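Side-chain contacts in omega transaminase (Pseudomonas sp., PDB 5LHA), which catalyses amino-group transfer with a pyridoxal phosphate cofactor, which is present here in its pyridoxamine phosphate form: residues G168-G171 and V172-Y175; Q203-T206 and A207-R211; E214-I217 and A218-G221. All blocks are in the same frame, centred on the assembly; numbering follows the deposited sequence.

Interaction 1 of 3, residues G168-G171 and V172-Y175; sequences GGNG and VYHY
Gly171 O is gripped from the following turn: His174 N donates a short hydrogen bond of 2.7 Å to it, and Tyr175 N adds a weak one of 3.2 Å. The same oxygen also lies over the middle of one face of the Tyr175 ring, with CG of Tyr175 3.4 Å from Gly171 O. A CB at Gly171 would run into the Tyr175 hydroxyl, which fits the glycine found there.

His174 closes a second, wider loop. His174 NE2 donates a fairly straight bond (160° at the hydrogen) to Gly168 O, 2.9 Å away. The acceptor sits close to the imidazole plane, while the nitrogen stands well above the plane of the Gly168 carbonyl. With CG beside the backbone N (chi1 -74°), the ring reaches back over the turn, and the edge at His174 CD2 meets Asn170 O at 3.3 Å. Next to it, Asn170 and Tyr173 run side by side. Asn170 CB abuts the edge of the phenol ring, 3.7 Å from Tyr173 CD2, and the amide plane is turned 62° from the ring.

Putting an alanine at Tyr175 removes the ring lying against Gly171 O and the hydroxyl bonded to Ala218 O of the second subunit, and would probably cost that Ala218 O its hydroxyl partner and open a gap beside Phe321 of the third subunit.

The side chain of Tyr173 is about 7 Å from bound pyridoxamine phosphate, and its ring meets that of Tyr157, a residue of the cofactor pocket. Residues 172-175 have helical backbone angles without regular helical bonding. They lie in the loop between helix 162-166 and strand 184-187, an outermost strand of a seven-stranded mixed sheet.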
# COMPACT_ATOMS: atom_id res chain seq x y z
N GLY A 168 13.70 4.02 6.54
CA GLY A 168 14.65 3.87 7.64
C GLY A 168 14.90 2.41 7.96
O GLY A 168 13.99 1.58 7.94
N GLY A 169 16.14 2.09 8.31
CA GLY A 169 16.56 0.73 8.54
C GLY A 169 16.62 0.29 9.99
O GLY A 169 17.19 -0.77 10.27
N ASN A 170 16.06 1.08 10.91
CA ASN A 170 16.01 0.74 12.33
C ASN A 170 14.55 0.64 12.74
O ASN A 170 13.79 1.60 12.57
CB ASN A 170 16.70 1.80 13.19
CG ASN A 170 18.15 2.03 12.81
OD1 ASN A 170 19.01 1.19 13.08
ND2 ASN A 170 18.42 3.17 12.19
N GLY A 171 14.17 -0.51 13.31
CA GLY A 171 12.79 -0.75 13.68
C GLY A 171 12.24 0.20 14.74
O GLY A 171 11.05 0.49 14.75
N VAL A 172 13.10 0.68 15.65
CA VAL A 172 12.61 1.48 16.77
C VAL A 172 11.80 2.69 16.30
O VAL A 172 10.85 3.10 16.98
CB VAL A 172 13.78 1.91 17.69
CG1 VAL A 172 14.42 0.69 18.33
CG2 VAL A 172 14.81 2.73 16.93
N TYR A 173 12.11 3.22 15.12
CA TYR A 173 11.38 4.35 14.55
C TYR A 173 10.10 3.96 13.83
O TYR A 173 9.35 4.86 13.42
CB TYR A 173 12.26 5.12 13.56
CG TYR A 173 13.57 5.59 14.14
CD1 TYR A 173 13.64 6.74 14.90
CD2 TYR A 173 14.73 4.86 13.93
CE1 TYR A 173 14.83 7.16 15.43
CE2 TYR A 173 15.93 5.28 14.47
CZ TYR A 173 15.97 6.43 15.21
OH TYR A 173 17.17 6.84 15.74
N HIS A 174 9.87 2.66 13.61
CA HIS A 174 8.72 2.14 12.89
C HIS A 174 7.59 1.68 13.81
O HIS A 174 6.42 1.87 13.47
CB HIS A 174 9.13 0.94 12.02
CG HIS A 174 9.90 1.30 10.78
ND1 HIS A 174 9.29 1.52 9.56
CD2 HIS A 174 11.23 1.44 10.57
CE1 HIS A 174 10.21 1.80 8.66
NE2 HIS A 174 11.40 1.76 9.24
N TYR A 175 7.93 1.09 14.96
CA TYR A 175 6.98 0.22 15.66
C TYR A 175 5.66 0.91 15.98
O TYR A 175 4.60 0.30 15.88
CB TYR A 175 7.61 -0.31 16.95
CG TYR A 175 8.88 -1.11 16.78
CD1 TYR A 175 9.00 -2.06 15.78
CD2 TYR A 175 9.95 -0.92 17.64
CE1 TYR A 175 10.17 -2.80 15.64
CE2 TYR A 175 11.11 -1.65 17.51
CZ TYR A 175 11.21 -2.59 16.51
OH TYR A 175 12.39 -3.30 16.41

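Interaction 2 of 3, residues Q203-T206 and A207-R211; sequences QALT and AHCIR
Backbone bonding comes first: Ala207 N to Gln203 O, His208 N to Ala204 O, Cys209 N to Leu205 O and Ile210 N to Thr206 O form four successive alpha-helical i to i+4 bonds, the last of them 2.9 Å between its N and O.

In the aromatic contact, His208 comes obliquely to the carbonyl that its own amide uses. With CG beside the backbone N (chi1 -75°), the imidazole leans back toward the preceding turn and puts His208 CD2 2.9 Å from Ala204 O. Leu205 CA lies at the ring's edge, and Trp197 of the same chain stacks on the imidazole.

Apolar contacts follow the buried side of the helix. Thr206 and Ile210 run alongside each other, methyl CG2 of Thr206 4.1 Å from CG1 of Ile210, and Leu205 CD1 rests more loosely against Cys209 SG at 4.4 Å.

An amide against a methyl is a separate case: Gln203 bends at chi2 (-75°), which leaves Gln203 NE2 4.0 Å from Ala207 CB.

The side chains of Thr206 and Ile210 both pack on helix 246-256, Thr206 at Tyr246 and Ile210 at Arg249 and Val253, while Thr206 OG1 is bonded to Asp245 OD1 and to Pro202 O. The buried threonine therefore has its hydroxyl satisfied, and the contact relies on backbone bonds and methyl packing, with no charge pairing between its two halves.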
# COMPACT_ATOMS: atom_id res chain seq x y z
N GLN A 203 37.13 -5.84 1.71
CA GLN A 203 36.84 -6.15 0.31
C GLN A 203 35.85 -7.30 0.19
O GLN A 203 34.94 -7.26 -0.65
CB GLN A 203 38.14 -6.48 -0.44
CG GLN A 203 38.00 -6.60 -1.96
CD GLN A 203 37.33 -7.91 -2.42
OE1 GLN A 203 37.61 -8.98 -1.88
NE2 GLN A 203 36.45 -7.81 -3.42
N ALA A 204 36.01 -8.34 1.02
CA ALA A 204 35.05 -9.44 0.98
C ALA A 204 33.67 -9.01 1.45
O ALA A 204 32.66 -9.53 0.96
CB ALA A 204 35.57 -10.60 1.83
N LEU A 205 33.60 -8.05 2.38
CA LEU A 205 32.30 -7.58 2.88
C LEU A 205 31.59 -6.71 1.86
O LEU A 205 30.37 -6.78 1.71
CB LEU A 205 32.49 -6.83 4.20
CG LEU A 205 31.24 -6.34 4.93
CD1 LEU A 205 30.29 -7.48 5.29
CD2 LEU A 205 31.64 -5.59 6.18
N THR A 206 32.33 -5.82 1.19
CA THR A 206 31.74 -5.05 0.10
C THR A 206 31.18 -5.96 -0.98
O THR A 206 30.07 -5.73 -1.47
CB THR A 206 32.79 -4.11 -0.49
OG1 THR A 206 33.16 -3.13 0.48
CG2 THR A 206 32.26 -3.42 -1.75
N ALA A 207 31.93 -7.01 -1.34
CA ALA A 207 31.51 -7.91 -2.41
C ALA A 207 30.23 -8.66 -2.05
O ALA A 207 29.34 -8.83 -2.90
CB ALA A 207 32.64 -8.89 -2.73
N HIS A 208 30.12 -9.13 -0.81
CA HIS A 208 28.89 -9.76 -0.34
C HIS A 208 27.71 -8.80 -0.49
O HIS A 208 26.63 -9.19 -0.96
CB HIS A 208 29.04 -10.20 1.12
CG HIS A 208 29.88 -11.43 1.30
ND1 HIS A 208 29.62 -12.62 0.64
CD2 HIS A 208 30.97 -11.66 2.07
CE1 HIS A 208 30.52 -13.52 1.00
NE2 HIS A 208 31.35 -12.96 1.86
N CYS A 209 27.90 -7.54 -0.09
CA CYS A 209 26.80 -6.59 -0.08
C CYS A 209 26.36 -6.24 -1.49
O CYS A 209 25.16 -6.23 -1.80
CB CYS A 209 27.21 -5.33 0.69
SG CYS A 209 27.47 -5.58 2.46
N ILE A 210 27.32 -6.00 -2.39
CA ILE A 210 27.01 -5.67 -3.78
C ILE A 210 26.31 -6.82 -4.48
O ILE A 210 25.34 -6.62 -5.22
CB ILE A 210 28.30 -5.26 -4.51
CG1 ILE A 210 28.80 -3.94 -3.93
CG2 ILE A 210 28.05 -5.10 -5.99
CD1 ILE A 210 27.81 -2.83 -4.11
N ARG A 211 26.79 -8.05 -4.26
CA ARG A 211 26.11 -9.21 -4.84
C ARG A 211 24.67 -9.30 -4.36
O ARG A 211 23.76 -9.58 -5.14
CB ARG A 211 26.89 -10.48 -4.52
CG ARG A 211 26.11 -11.74 -4.81
CD ARG A 211 26.95 -12.98 -4.52
NE ARG A 211 26.11 -14.13 -4.20
CZ ARG A 211 26.58 -15.34 -3.91
NH1 ARG A 211 27.89 -15.55 -3.89
NH2 ARG A 211 25.74 -16.33 -3.63

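Interaction 3 of 3, residues E214-I217 and A218-G221; sequences EEQI and ALLG
Ile217, Ala218 and Gln216 carry most of this contact, at the C-terminal end of helix 202-220. Ile217 acts through its backbone: Gly221 N donates to Ile217 O at 2.9 Å, with a bent hydrogen angle of 133°. Gly221 is the first residue to leave the helix, and its positive phi would press any CB against the carbonyl O of Leu220, so glycine suits the exit. The CB of Ile217 points away from residues 218-221 overall, and the side chain is buried.

Ala218 sits one turn beyond Glu214 and Glu215. Its amide bonds to Glu214 O, and its methyl faces two carbonyl oxygens of the preceding turn, Ala218 CB being 3.6 Å from Glu214 O and equally far from Glu215 O. Leu219 N and Leu220 N extend the alpha-helical pattern to Glu215 O and Gln216 O.

Gln216 supplies the side-chain touch. Its bend at chi2 (-40°) turns the amide forward along the helix, and Gln216 NE2 comes 3.8 Å from Leu219 CD2; the two side chains lie next to each other and point the same way. Leu219 meets it because its CG is anti to the backbone N (chi1 166°). This is an amide resting on a methyl, not a polar bond. One residue further on, Leu220 leans over the Gln216 carbonyl, with Leu220 CG 3.4 Å from Gln216 O.

Glu214 makes a salt bridge with Arg256, the last residue of helix 246-256, and Glu215 with Arg211 one turn back in its own helix. Ile217 packs on Ala222, His257 and Ile259 in loops beside strands 225-230 and 260-264, whereas Gln216 and Leu220 lie on Leu187 and His185 of strand 184-187, and Leu219 reaches Leu186 of the second subunit.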
# COMPACT_ATOMS: atom_id res chain seq x y z
N GLU A 214 22.69 -6.66 -6.38
CA GLU A 214 22.32 -7.09 -7.73
C GLU A 214 21.18 -8.09 -7.70
O GLU A 214 20.28 -8.04 -8.55
CB GLU A 214 23.52 -7.71 -8.44
CG GLU A 214 24.60 -6.74 -8.77
CD GLU A 214 25.85 -7.41 -9.27
OE1 GLU A 214 26.02 -8.63 -9.10
OE2 GLU A 214 26.69 -6.69 -9.84
N GLU A 215 21.21 -9.03 -6.75
CA GLU A 215 20.17 -10.04 -6.68
C GLU A 215 18.82 -9.40 -6.38
O GLU A 215 17.81 -9.75 -7.00
CB GLU A 215 20.54 -11.08 -5.63
CG GLU A 215 21.68 -11.99 -6.07
CD GLU A 215 22.33 -12.74 -4.92
OE1 GLU A 215 21.95 -12.47 -3.76
OE2 GLU A 215 23.21 -13.58 -5.18
N GLN A 216 18.79 -8.43 -5.47
CA GLN A 216 17.55 -7.74 -5.14
C GLN A 216 17.02 -6.96 -6.33
O GLN A 216 15.80 -6.91 -6.56
CB GLN A 216 17.75 -6.82 -3.94
CG GLN A 216 17.95 -7.55 -2.62
CD GLN A 216 17.05 -8.76 -2.48
OE1 GLN A 216 17.52 -9.90 -2.44
NE2 GLN A 216 15.75 -8.52 -2.41
N ILE A 217 17.91 -6.31 -7.08
CA ILE A 217 17.51 -5.54 -8.26
C ILE A 217 16.89 -6.46 -9.30
O ILE A 217 15.87 -6.12 -9.91
CB ILE A 217 18.72 -4.77 -8.84
CG1 ILE A 217 19.19 -3.69 -7.86
CG2 ILE A 217 18.38 -4.17 -10.21
CD1 ILE A 217 20.44 -2.97 -8.31
N ALA A 218 17.53 -7.60 -9.55
CA ALA A 218 17.00 -8.58 -10.50
C ALA A 218 15.63 -9.09 -10.07
O ALA A 218 14.70 -9.19 -10.88
CB ALA A 218 17.97 -9.75 -10.64
N LEU A 219 15.47 -9.40 -8.78
CA LEU A 219 14.22 -9.96 -8.29
C LEU A 219 13.06 -9.00 -8.51
O LEU A 219 11.97 -9.42 -8.91
CB LEU A 219 14.37 -10.29 -6.80
CG LEU A 219 13.11 -10.57 -5.99
CD1 LEU A 219 12.45 -11.84 -6.46
CD2 LEU A 219 13.44 -10.63 -4.50
N LEU A 220 13.27 -7.71 -8.23
CA LEU A 220 12.21 -6.72 -8.34
C LEU A 220 12.01 -6.25 -9.77
O LEU A 220 10.92 -5.81 -10.14
CB LEU A 220 12.53 -5.52 -7.45
CG LEU A 220 12.66 -5.76 -5.93
CD1 LEU A 220 13.22 -4.52 -5.24
CD2 LEU A 220 11.33 -6.19 -5.30
N GLY A 221 13.05 -6.31 -10.59
CA GLY A 221 13.00 -5.70 -11.90
C GLY A 221 13.45 -4.26 -11.78
O GLY A 221 12.78 -3.44 -11.16

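Along the chain the three contacts come in series. Interaction 1 lies in the loop between helix 162-166 and strand 184-187; interactions 2 and 3 then occupy the earlier and later parts of helix 202-220, their centres 16 Å apart. Interaction 1 stands off from both, at centre distances of 24 Å from interaction 2 and 23 Å from interaction 3, with nearest atoms about 14 Å apart in each case. All three touch the second subunit, and the loop of interaction 1 meets the end of the partner's helix 202-220. These segments of loop and helix thus meet across the interface, while within one chain they do not touch.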